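Side-chain contacts in fucolectin-related protein (Streptococcus pneumoniae, PDB 2WMF), which probably cleaves host blood-group carbohydrate antigens, acting as a family 98 glycoside hydrolase linked to fucose utilization in the pneumococcus: residues A[95-98]-A[99-103]; A[134-137]-A[138-142]; A[168-172]-A[173-177]; A[197-200]-A[201-205]. One frame throughout, in Å; residues are numbered along the deposited sequence.

Contact 1 of 4, residues A[95-98]-A[99-103]; sequences KELR and EWYVK
Tyr101 crosses Leu97, one helical turn earlier, at a slant, and its side chain can be followed atom by atom. Tyr101 CB starts 3.5 Å from Arg98 O; the swing of CG to the side opposite the carbonyl carbon (chi1 -74°) then takes the ring back along the helix. Tyr101 CD2 passes 3.4 Å from Leu97 O, the same oxygen that accepts the nearly straight bond from Tyr101 N. Further out, Tyr101 CE2 meets Leu97 CG at 3.5 Å, and CZ of the ring reaches Leu97 CD1. The hydroxyl ends level with both methyls, Tyr101 OH being 3.9 Å from Leu97 CD1 and equally far from Leu97 CD2, while its polar partner is the backbone oxygen of Val118. On the exposed flank Glu99 OE2 touches Lys95 CE (3.4 Å), but Lys95 NZ, at 4.2 Å from Glu99 OE2, is beyond a salt bridge and probably attracts it only weakly. Arg98 turns elsewhere, to a salt bridge with Asp93. In the beta-alpha-beta unit of strand 74-79, helix 95-111 and strand 115-121, Tyr101 is one of the inward residues, with Leu97 and Trp100; it packs on Leu117 and Ile119 of the following strand and against Trp132 of helix 130-139.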
loop_
_atom_site.group_PDB
_atom_site.type_symbol
_atom_site.label_atom_id
_atom_site.label_comp_id
_atom_site.label_asym_id
_atom_site.label_seq_id
_atom_site.Cartn_x
_atom_site.Cartn_y
_atom_site.Cartn_z
ATOM N N LYS A 95 -16.244 -29.693 0.448
ATOM C CA LYS A 95 -16.456 -30.041 -0.980
ATOM C C LYS A 95 -16.775 -28.796 -1.849
ATOM O O LYS A 95 -16.237 -28.638 -2.943
ATOM C CB LYS A 95 -17.572 -31.078 -1.053
ATOM C CG LYS A 95 -18.010 -31.503 -2.455
ATOM C CD LYS A 95 -19.399 -32.183 -2.371
ATOM C CE LYS A 95 -19.740 -32.968 -3.644
ATOM N NZ LYS A 95 -19.048 -34.322 -3.607
ATOM N N GLU A 96 -17.612 -27.905 -1.338
ATOM C CA GLU A 96 -18.023 -26.714 -2.062
ATOM C C GLU A 96 -16.849 -25.740 -2.233
ATOM O O GLU A 96 -16.709 -25.112 -3.269
ATOM C CB GLU A 96 -19.176 -26.014 -1.342
ATOM C CG GLU A 96 -20.506 -26.776 -1.339
ATOM C CD GLU A 96 -20.516 -28.009 -0.389
ATOM O OE1 GLU A 96 -19.822 -28.018 0.665
ATOM O OE2 GLU A 96 -21.220 -29.003 -0.724
ATOM N N LEU A 97 -16.008 -25.611 -1.203
ATOM C CA LEU A 97 -14.813 -24.755 -1.318
ATOM C C LEU A 97 -13.879 -25.221 -2.441
ATOM O O LEU A 97 -13.450 -24.444 -3.289
ATOM C CB LEU A 97 -14.048 -24.689 0.015
ATOM C CG LEU A 97 -12.877 -23.710 0.044
ATOM C CD1 LEU A 97 -13.415 -22.267 -0.152
ATOM C CD2 LEU A 97 -12.050 -23.851 1.334
ATOM N N ARG A 98 -13.553 -26.512 -2.435
ATOM C CA ARG A 98 -12.637 -27.056 -3.428
ATOM C C ARG A 98 -13.260 -26.911 -4.850
ATOM O O ARG A 98 -12.589 -26.510 -5.813
ATOM C CB ARG A 98 -12.325 -28.516 -3.092
ATOM C CG ARG A 98 -11.552 -28.754 -1.807
ATOM C CD ARG A 98 -11.067 -30.190 -1.721
ATOM N NE ARG A 98 -10.541 -30.570 -0.420
ATOM C CZ ARG A 98 -9.957 -31.740 -0.173
ATOM N NH1 ARG A 98 -9.814 -32.634 -1.141
ATOM N NH2 ARG A 98 -9.488 -32.027 1.030
ATOM N N GLU A 99 -14.558 -27.189 -4.946
ATOM C CA GLU A 99 -15.289 -27.071 -6.204
ATOM C C GLU A 99 -15.182 -25.650 -6.764
ATOM O O GLU A 99 -14.964 -25.461 -7.974
ATOM C CB GLU A 99 -16.764 -27.485 -6.014
ATOM C CG GLU A 99 -16.952 -28.920 -6.379
ATOM C CD GLU A 99 -18.232 -29.570 -5.879
ATOM O OE1 GLU A 99 -19.183 -28.854 -5.455
ATOM O OE2 GLU A 99 -18.260 -30.841 -5.911
ATOM N N TRP A 100 -15.332 -24.661 -5.879
ATOM C CA TRP A 100 -15.234 -23.267 -6.274
ATOM C C TRP A 100 -13.822 -22.927 -6.749
ATOM O O TRP A 100 -13.669 -22.296 -7.791
ATOM C CB TRP A 100 -15.638 -22.337 -5.121
ATOM C CG TRP A 100 -15.696 -20.883 -5.533
ATOM C CD1 TRP A 100 -16.734 -20.248 -6.129
ATOM C CD2 TRP A 100 -14.659 -19.893 -5.366
ATOM N NE1 TRP A 100 -16.416 -18.923 -6.358
ATOM C CE2 TRP A 100 -15.155 -18.676 -5.887
ATOM C CE3 TRP A 100 -13.362 -19.922 -4.835
ATOM C CZ2 TRP A 100 -14.402 -17.496 -5.890
ATOM C CZ3 TRP A 100 -12.627 -18.748 -4.827
ATOM C CH2 TRP A 100 -13.142 -17.557 -5.346
ATOM N N TYR A 101 -12.805 -23.329 -5.983
ATOM C CA TYR A 101 -11.407 -23.089 -6.405
ATOM C C TYR A 101 -11.149 -23.656 -7.811
ATOM O O TYR A 101 -10.592 -22.978 -8.656
ATOM C CB TYR A 101 -10.417 -23.727 -5.440
ATOM C CG TYR A 101 -10.228 -23.038 -4.082
ATOM C CD1 TYR A 101 -10.114 -21.651 -3.960
ATOM C CD2 TYR A 101 -10.106 -23.799 -2.932
ATOM C CE1 TYR A 101 -9.915 -21.058 -2.706
ATOM C CE2 TYR A 101 -9.909 -23.212 -1.675
ATOM C CZ TYR A 101 -9.823 -21.838 -1.580
ATOM O OH TYR A 101 -9.619 -21.296 -0.336
ATOM N N VAL A 102 -11.585 -24.895 -8.021
ATOM C CA VAL A 102 -11.390 -25.598 -9.293
ATOM C C VAL A 102 -12.162 -24.930 -10.415
ATOM O O VAL A 102 -11.608 -24.706 -11.500
ATOM C CB VAL A 102 -11.736 -27.109 -9.171
ATOM C CG1 VAL A 102 -11.760 -27.784 -10.569
ATOM C CG2 VAL A 102 -10.736 -27.821 -8.227
ATOM N N LYS A 103 -13.410 -24.576 -10.168
ATOM C CA LYS A 103 -14.195 -23.782 -11.130
ATOM C C LYS A 103 -13.441 -22.536 -11.573
ATOM O O LYS A 103 -13.332 -22.244 -12.744
ATOM C CB LYS A 103 -15.572 -23.397 -10.538
ATOM C CG LYS A 103 -16.444 -22.515 -11.438
ATOM C CD LYS A 103 -17.594 -21.914 -10.624
ATOM C CE LYS A 103 -18.340 -20.834 -11.383
ATOM N NZ LYS A 103 -19.409 -21.403 -12.248
#

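Contact 2 of 4, residues A[134-137]-A[138-142]; sequences DEQF and QKYSV
Backbone bonds from Gln138 N to Asp134 O, Lys139 N to Glu135 O and Tyr140 N to Gln136 O carry the last turn of helix 130-139 up to Tyr140, where the chain leaves helical angles. This is the exit from the helix of a beta-alpha-beta unit in the eight-stranded parallel barrel, and the chain runs on into strand 143-149. Gln136 O is used twice, since Lys139 N adds a weak bond at 3.2 Å to the one from Tyr140 N. On the outer side the extended Gln138 reaches back to Asp134: Gln138 NE2 gives a hydrogen bond of 2.8 Å to Asp134 OD1, met nearly head-on to the C-O bond, with the amide and carboxylate planes almost perpendicular (89°). Lys172 and Tyr173, at the end of helix 159-172 and the turn after it, approach the same carboxylate. Phe137 packs on that neighbouring helix too, at Val169 and Cys170, and on Leu143. Facing helix 95-111, Tyr140 rests among Val102, Leu105 and Gln109 and gives its hydroxyl to Glu106; CG of Lys139 sits 3.7 Å above the centre of its ring. Gln136 folds sharply at chi2 (-38°), which lets NE2 turn back to Trp132 O while Gln136 OE1 comes in the ring plane to the edge of Tyr140, 3.5 Å from Tyr140 CE2.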
loop_
_atom_site.group_PDB
_atom_site.type_symbol
_atom_site.label_atom_id
_atom_site.label_comp_id
_atom_site.label_asym_id
_atom_site.label_seq_id
_atom_site.Cartn_x
_atom_site.Cartn_y
_atom_site.Cartn_z
ATOM N N ASP A 134 -0.639 -28.808 -3.946
ATOM C CA ASP A 134 0.440 -29.376 -4.786
ATOM C C ASP A 134 -0.161 -29.847 -6.143
ATOM O O ASP A 134 0.335 -29.488 -7.215
ATOM C CB ASP A 134 1.126 -30.506 -4.014
ATOM C CG ASP A 134 2.338 -31.094 -4.734
ATOM O OD1 ASP A 134 2.183 -31.539 -5.886
ATOM O OD2 ASP A 134 3.429 -31.054 -4.140
ATOM N N GLU A 135 -1.279 -30.573 -6.072
ATOM C CA GLU A 135 -2.012 -31.049 -7.257
ATOM C C GLU A 135 -2.470 -29.901 -8.130
ATOM O O GLU A 135 -2.379 -29.968 -9.347
ATOM C CB GLU A 135 -3.223 -31.902 -6.834
ATOM C CG GLU A 135 -2.810 -33.232 -6.254
ATOM C CD GLU A 135 -3.974 -33.990 -5.588
ATOM O OE1 GLU A 135 -5.104 -33.437 -5.467
ATOM O OE2 GLU A 135 -3.737 -35.156 -5.161
ATOM N N GLN A 136 -2.961 -28.829 -7.512
ATOM C CA GLN A 136 -3.412 -27.700 -8.284
ATOM C C GLN A 136 -2.251 -26.996 -9.009
ATOM O O GLN A 136 -2.414 -26.612 -10.163
ATOM C CB GLN A 136 -4.255 -26.712 -7.456
ATOM C CG GLN A 136 -5.396 -27.316 -6.634
ATOM C CD GLN A 136 -6.126 -28.464 -7.352
ATOM O OE1 GLN A 136 -6.602 -28.304 -8.497
ATOM N NE2 GLN A 136 -6.183 -29.628 -6.705
ATOM N N PHE A 137 -1.093 -26.862 -8.355
ATOM C CA PHE A 137 0.087 -26.290 -9.023
ATOM C C PHE A 137 0.515 -27.151 -10.230
ATOM O O PHE A 137 0.919 -26.622 -11.249
ATOM C CB PHE A 137 1.269 -26.166 -8.065
ATOM C CG PHE A 137 1.219 -24.984 -7.129
ATOM C CD1 PHE A 137 1.046 -23.701 -7.623
ATOM C CD2 PHE A 137 1.450 -25.158 -5.762
ATOM C CE1 PHE A 137 1.039 -22.575 -6.757
ATOM C CE2 PHE A 137 1.460 -24.048 -4.906
ATOM C CZ PHE A 137 1.254 -22.748 -5.420
ATOM N N GLN A 138 0.408 -28.466 -10.085
ATOM C CA GLN A 138 0.793 -29.362 -11.180
ATOM C C GLN A 138 -0.109 -29.136 -12.387
ATOM O O GLN A 138 0.341 -29.171 -13.537
ATOM C CB GLN A 138 0.682 -30.818 -10.745
ATOM C CG GLN A 138 1.682 -31.247 -9.737
ATOM C CD GLN A 138 1.449 -32.702 -9.342
ATOM O OE1 GLN A 138 1.460 -33.582 -10.223
ATOM N NE2 GLN A 138 1.201 -32.970 -8.037
ATOM N N LYS A 139 -1.388 -28.950 -12.134
ATOM C CA LYS A 139 -2.374 -28.890 -13.189
ATOM C C LYS A 139 -2.515 -27.533 -13.873
ATOM O O LYS A 139 -2.841 -27.465 -15.061
ATOM C CB LYS A 139 -3.706 -29.331 -12.627
ATOM C CG LYS A 139 -4.802 -29.351 -13.686
ATOM C CD LYS A 139 -5.927 -30.295 -13.353
ATOM C CE LYS A 139 -6.911 -30.331 -14.529
ATOM N NZ LYS A 139 -8.053 -31.236 -14.221
ATOM N N TYR A 140 -2.331 -26.442 -13.105
ATOM C CA TYR A 140 -2.674 -25.108 -13.568
ATOM C C TYR A 140 -1.447 -24.182 -13.607
ATOM O O TYR A 140 -0.975 -23.712 -12.554
ATOM C CB TYR A 140 -3.743 -24.504 -12.645
ATOM C CG TYR A 140 -5.059 -25.253 -12.665
ATOM C CD1 TYR A 140 -5.883 -25.204 -13.807
ATOM C CD2 TYR A 140 -5.442 -26.084 -11.608
ATOM C CE1 TYR A 140 -7.067 -25.893 -13.859
ATOM C CE2 TYR A 140 -6.655 -26.800 -11.656
ATOM C CZ TYR A 140 -7.447 -26.696 -12.808
ATOM O OH TYR A 140 -8.628 -27.377 -12.876
ATOM N N SER A 141 -0.974 -23.877 -14.814
ATOM C CA SER A 141 0.127 -22.931 -14.981
ATOM C C SER A 141 -0.271 -21.498 -14.533
ATOM O O SER A 141 0.593 -20.703 -14.180
ATOM C CB SER A 141 0.636 -22.909 -16.443
ATOM O OG SER A 141 -0.333 -22.435 -17.335
ATOM N N VAL A 142 -1.565 -21.186 -14.598
ATOM C CA VAL A 142 -2.043 -19.837 -14.156
ATOM C C VAL A 142 -2.024 -19.666 -12.629
ATOM O O VAL A 142 -2.143 -18.543 -12.153
ATOM C CB VAL A 142 -3.459 -19.468 -14.675
ATOM C CG1 VAL A 142 -3.481 -19.365 -16.214
ATOM C CG2 VAL A 142 -4.501 -20.409 -14.160
#

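Contact 3 of 4, residues A[168-172]-A[173-177]; sequences EVCAK and YGAHF
Lys172 sets CG over one face of the Tyr173 ring, and the rest of its extended chain runs out alongside toward the hydroxyl. That CG makes the CH-pi contact, 4.1 Å from the ring centroid, and Lys172 CE draws up to 3.5 Å from Tyr173 OH. At the ring's edge, near its plane, Val169 O lies 3.4 Å from Tyr173 CD2. Beneath this pair the backbone turns on one oxygen: Cys170 O accepts from Tyr173 N at 3.1 Å and from Ala175 N at 2.9 Å, the two donors arriving from opposite faces of the carbonyl plane. The six-to-one bond from Ala175 and the positive phi of Gly174 (71°) are those of a Schellman motif, though Gly174 N, 3.5 Å from Ala171 O, is far for the companion bond. Helix 159-172 passes here into barrel strand 176-180. Cys170 fills the inside of the turn, its CB 4.1 Å from Ala175 CB; Val146 of the preceding strand backs it. Farther out, Asp134 OD2 of helix 130-139 forms a salt bridge with Lys172 NZ, and its OD1 probably bonds Tyr173 OH. The pairing at NZ helps hold the chain along the ring, and the lysine would probably favour the ionised carboxylate.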
loop_
_atom_site.group_PDB
_atom_site.type_symbol
_atom_site.label_atom_id
_atom_site.label_comp_id
_atom_site.label_asym_id
_atom_site.label_seq_id
_atom_site.Cartn_x
_atom_site.Cartn_y
_atom_site.Cartn_z
ATOM N N GLU A 168 6.453 -24.148 1.673
ATOM C CA GLU A 168 7.270 -25.241 1.108
ATOM C C GLU A 168 6.687 -25.753 -0.212
ATOM O O GLU A 168 7.404 -25.908 -1.199
ATOM C CB GLU A 168 7.370 -26.362 2.138
ATOM C CG GLU A 168 8.132 -27.542 1.662
ATOM C CD GLU A 168 8.336 -28.586 2.765
ATOM O OE1 GLU A 168 7.697 -28.517 3.838
ATOM O OE2 GLU A 168 9.168 -29.483 2.548
ATOM N N VAL A 169 5.375 -25.945 -0.255
ATOM C CA VAL A 169 4.707 -26.360 -1.498
ATOM C C VAL A 169 4.909 -25.284 -2.585
ATOM O O VAL A 169 5.193 -25.589 -3.742
ATOM C CB VAL A 169 3.199 -26.631 -1.337
ATOM C CG1 VAL A 169 2.556 -27.064 -2.690
ATOM C CG2 VAL A 169 2.903 -27.729 -0.299
ATOM N N CYS A 170 4.733 -24.015 -2.216
ATOM C CA CYS A 170 4.978 -22.938 -3.145
ATOM C C CYS A 170 6.384 -23.008 -3.720
ATOM O O CYS A 170 6.571 -22.839 -4.912
ATOM C CB CYS A 170 4.732 -21.582 -2.464
ATOM S SG CYS A 170 2.949 -21.237 -2.198
ATOM N N ALA A 171 7.371 -23.248 -2.861
ATOM C CA ALA A 171 8.784 -23.266 -3.293
ATOM C C ALA A 171 9.024 -24.392 -4.304
ATOM O O ALA A 171 9.858 -24.256 -5.215
ATOM C CB ALA A 171 9.730 -23.400 -2.068
ATOM N N LYS A 172 8.302 -25.488 -4.142
ATOM C CA LYS A 172 8.431 -26.637 -5.050
ATOM C C LYS A 172 8.062 -26.260 -6.493
ATOM O O LYS A 172 8.612 -26.811 -7.483
ATOM C CB LYS A 172 7.588 -27.780 -4.502
ATOM C CG LYS A 172 7.564 -29.026 -5.341
ATOM C CD LYS A 172 6.826 -30.191 -4.630
ATOM C CE LYS A 172 6.538 -31.351 -5.585
ATOM N NZ LYS A 172 5.654 -32.365 -4.993
ATOM N N TYR A 173 7.130 -25.315 -6.630
ATOM C CA TYR A 173 6.539 -24.971 -7.914
ATOM C C TYR A 173 6.883 -23.552 -8.389
ATOM O O TYR A 173 6.292 -23.084 -9.341
ATOM C CB TYR A 173 4.999 -25.177 -7.854
ATOM C CG TYR A 173 4.623 -26.662 -7.780
ATOM C CD1 TYR A 173 4.667 -27.441 -8.932
ATOM C CD2 TYR A 173 4.337 -27.285 -6.568
ATOM C CE1 TYR A 173 4.386 -28.807 -8.887
ATOM C CE2 TYR A 173 4.051 -28.649 -6.499
ATOM C CZ TYR A 173 4.083 -29.414 -7.658
ATOM O OH TYR A 173 3.827 -30.792 -7.676
ATOM N N GLY A 174 7.812 -22.866 -7.718
ATOM C CA GLY A 174 8.193 -21.519 -8.124
ATOM C C GLY A 174 7.126 -20.472 -7.867
ATOM O O GLY A 174 7.120 -19.418 -8.497
ATOM N N ALA A 175 6.239 -20.782 -6.921
ATOM C CA ALA A 175 5.123 -19.933 -6.601
ATOM C C ALA A 175 5.408 -19.039 -5.395
ATOM O O ALA A 175 6.467 -19.164 -4.744
ATOM C CB ALA A 175 3.887 -20.801 -6.355
ATOM N N HIS A 176 4.467 -18.135 -5.103
ATOM C CA HIS A 176 4.592 -17.230 -3.933
ATOM C C HIS A 176 3.485 -17.468 -2.889
ATOM O O HIS A 176 2.322 -17.632 -3.234
ATOM C CB HIS A 176 4.542 -15.769 -4.366
ATOM C CG HIS A 176 5.781 -15.296 -5.067
ATOM N ND1 HIS A 176 5.938 -15.349 -6.444
ATOM C CD2 HIS A 176 6.924 -14.766 -4.568
ATOM C CE1 HIS A 176 7.141 -14.886 -6.752
ATOM N NE2 HIS A 176 7.758 -14.512 -5.628
ATOM N N PHE A 177 3.893 -17.440 -1.632
ATOM C CA PHE A 177 3.004 -17.426 -0.483
ATOM C C PHE A 177 2.999 -15.990 0.015
ATOM O O PHE A 177 4.050 -15.432 0.369
ATOM C CB PHE A 177 3.508 -18.367 0.615
ATOM C CG PHE A 177 2.558 -18.513 1.813
ATOM C CD1 PHE A 177 1.552 -19.449 1.786
ATOM C CD2 PHE A 177 2.644 -17.643 2.907
ATOM C CE1 PHE A 177 0.660 -19.600 2.840
ATOM C CE2 PHE A 177 1.785 -17.777 3.973
ATOM C CZ PHE A 177 0.778 -18.734 3.942
#

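Contact 4 of 4, residues A[197-200]-A[201-205]; sequences FEAS and QKYHK
Glu198 OE1 takes Lys202 NZ at 2.7 Å, a salt bridge one turn apart on helix 194-203. The ammonium comes in on the anti lone pair, the side of OE1 turned from the other carboxylate oxygen, and Lys202 CE is carried in close behind it. A bend at chi2 of Glu198 (76°) turns OE1 toward the following turn, where Lys202 meets it. Its other oxygen is occupied too: a water gives one hydrogen to Glu198 OE2 at 2.9 Å and the other to Gln201 OE1 at 2.7 Å, joining two acceptors that could not bond directly. Gln201 OE1 lies at the same time over the face of the Phe197 ring, toward its rim and 3.4 Å from Phe197 CE2, with amide and ring planes only 24° apart in a stack. The helix lies in the helical layer outside the eight-stranded parallel barrel, with helix 184-192 in the connection from strand 176-180 to strand 207-212. On the side facing helix 159-172, Ala199 CB meets Tyr203 CD2 at 4.2 Å, and the two residues pack on that helix through Ala164, Leu167 and Ala171. Ala199 O accepts Tyr203 N, with a weak second bond from Lys202 N. Ser200 turns its hydroxyl back to Phe196 O and packs on Met191. Next in the chain, in the 3-10 segment 204-205, His204 ND1 donates to Gln201 O at 3.2 Å; the oxygen lies in the imidazole plane, but the nitrogen stands well above the plane of the carbonyl.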
loop_
_atom_site.group_PDB
_atom_site.type_symbol
_atom_site.label_atom_id
_atom_site.label_comp_id
_atom_site.label_asym_id
_atom_site.label_seq_id
_atom_site.Cartn_x
_atom_site.Cartn_y
_atom_site.Cartn_z
ATOM N N PHE A 197 10.021 -19.519 11.166
ATOM C CA PHE A 197 11.350 -18.899 11.066
ATOM C C PHE A 197 12.291 -19.739 10.184
ATOM O O PHE A 197 12.959 -19.207 9.263
ATOM C CB PHE A 197 11.915 -18.614 12.450
ATOM C CG PHE A 197 13.278 -17.981 12.445
ATOM C CD1 PHE A 197 13.485 -16.720 11.891
ATOM C CD2 PHE A 197 14.356 -18.609 13.059
ATOM C CE1 PHE A 197 14.734 -16.139 11.910
ATOM C CE2 PHE A 197 15.603 -18.016 13.091
ATOM C CZ PHE A 197 15.790 -16.782 12.526
ATOM N N GLU A 198 12.324 -21.047 10.429
ATOM C CA GLU A 198 13.108 -21.966 9.614
ATOM C C GLU A 198 12.648 -21.942 8.142
ATOM O O GLU A 198 13.482 -21.880 7.206
ATOM C CB GLU A 198 13.052 -23.386 10.176
ATOM C CG GLU A 198 13.562 -24.452 9.253
ATOM C CD GLU A 198 15.062 -24.518 9.148
ATOM O OE1 GLU A 198 15.546 -25.332 8.309
ATOM O OE2 GLU A 198 15.772 -23.820 9.900
ATOM N N ALA A 199 11.338 -22.039 7.917
ATOM C CA ALA A 199 10.808 -21.985 6.525
ATOM C C ALA A 199 11.150 -20.674 5.817
ATOM O O ALA A 199 11.408 -20.658 4.606
ATOM C CB ALA A 199 9.304 -22.258 6.495
ATOM N N SER A 200 11.110 -19.572 6.567
ATOM C CA SER A 200 11.454 -18.261 5.992
ATOM C C SER A 200 12.926 -18.199 5.545
ATOM O O SER A 200 13.267 -17.689 4.474
ATOM C CB SER A 200 11.128 -17.122 6.962
ATOM O OG SER A 200 9.721 -17.085 7.194
ATOM N N GLN A 201 13.798 -18.736 6.371
ATOM C CA GLN A 201 15.208 -18.764 6.052
ATOM C C GLN A 201 15.494 -19.622 4.805
ATOM O O GLN A 201 16.420 -19.311 4.009
ATOM C CB GLN A 201 15.988 -19.317 7.239
ATOM C CG GLN A 201 16.066 -18.377 8.400
ATOM C CD GLN A 201 16.783 -18.989 9.579
ATOM O OE1 GLN A 201 16.237 -19.851 10.295
ATOM N NE2 GLN A 201 17.967 -18.535 9.813
ATOM N N LYS A 202 14.730 -20.690 4.618
ATOM C CA LYS A 202 14.942 -21.579 3.456
ATOM C C LYS A 202 14.284 -21.020 2.193
ATOM O O LYS A 202 14.859 -21.039 1.097
ATOM C CB LYS A 202 14.345 -22.973 3.699
ATOM C CG LYS A 202 15.000 -23.862 4.733
ATOM C CD LYS A 202 14.172 -25.136 4.840
ATOM C CE LYS A 202 14.903 -26.273 5.550
ATOM N NZ LYS A 202 14.087 -26.861 6.689
ATOM N N TYR A 203 13.057 -20.519 2.349
ATOM C CA TYR A 203 12.178 -20.269 1.209
ATOM C C TYR A 203 11.835 -18.799 1.050
ATOM O O TYR A 203 10.802 -18.473 0.465
ATOM C CB TYR A 203 10.892 -21.104 1.335
ATOM C CG TYR A 203 11.131 -22.588 1.502
ATOM C CD1 TYR A 203 11.903 -23.294 0.580
ATOM C CD2 TYR A 203 10.590 -23.289 2.590
ATOM C CE1 TYR A 203 12.129 -24.668 0.731
ATOM C CE2 TYR A 203 10.830 -24.643 2.751
ATOM C CZ TYR A 203 11.588 -25.324 1.820
ATOM O OH TYR A 203 11.808 -26.700 1.993
ATOM N N HIS A 204 12.716 -17.940 1.558
ATOM C CA HIS A 204 12.550 -16.478 1.455
ATOM C C HIS A 204 12.220 -16.036 -0.002
ATOM O O HIS A 204 11.448 -15.102 -0.208
ATOM C CB HIS A 204 13.774 -15.739 2.018
ATOM C CG HIS A 204 15.070 -16.087 1.342
ATOM N ND1 HIS A 204 15.921 -17.082 1.783
ATOM C CD2 HIS A 204 15.650 -15.564 0.238
ATOM C CE1 HIS A 204 16.966 -17.150 0.959
ATOM N NE2 HIS A 204 16.819 -16.245 0.017
ATOM N N LYS A 205 12.820 -16.681 -1.026
ATOM C CA LYS A 205 12.494 -16.332 -2.427
ATOM C C LYS A 205 10.986 -16.351 -2.722
ATOM O O LYS A 205 10.485 -15.529 -3.512
ATOM C CB LYS A 205 13.227 -17.262 -3.420
ATOM C CG LYS A 205 13.186 -16.727 -4.806
ATOM C CD LYS A 205 14.050 -17.403 -5.844
ATOM C CE LYS A 205 13.957 -16.493 -7.164
ATOM N NZ LYS A 205 14.563 -15.046 -7.266
HETATM O O HOH W 1 15.799 -21.899 12.015
#

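All four contacts lie on or at the end of helices outside the same barrel, taken in chain order. Contact 3 is the most buried, a turn into a strand; contacts 1 and 4 are mainly helical and contact 2 is a helix end, each with a buried flank and an exposed one. Adjacent contacts touch: Val102 packs on Tyr140 between 1 and 2, and Ala171 on Tyr203 between 3 and 4. Only between 2 and 3 is the link ionic, in addition to Phe137 packing on Ala175. Surface charge differs among contacts 1, 2 and 4, from a loose ion pair to an amide-carboxylate bond to a closed salt bridge, while the lysine of contact 3 pairs with contact 2.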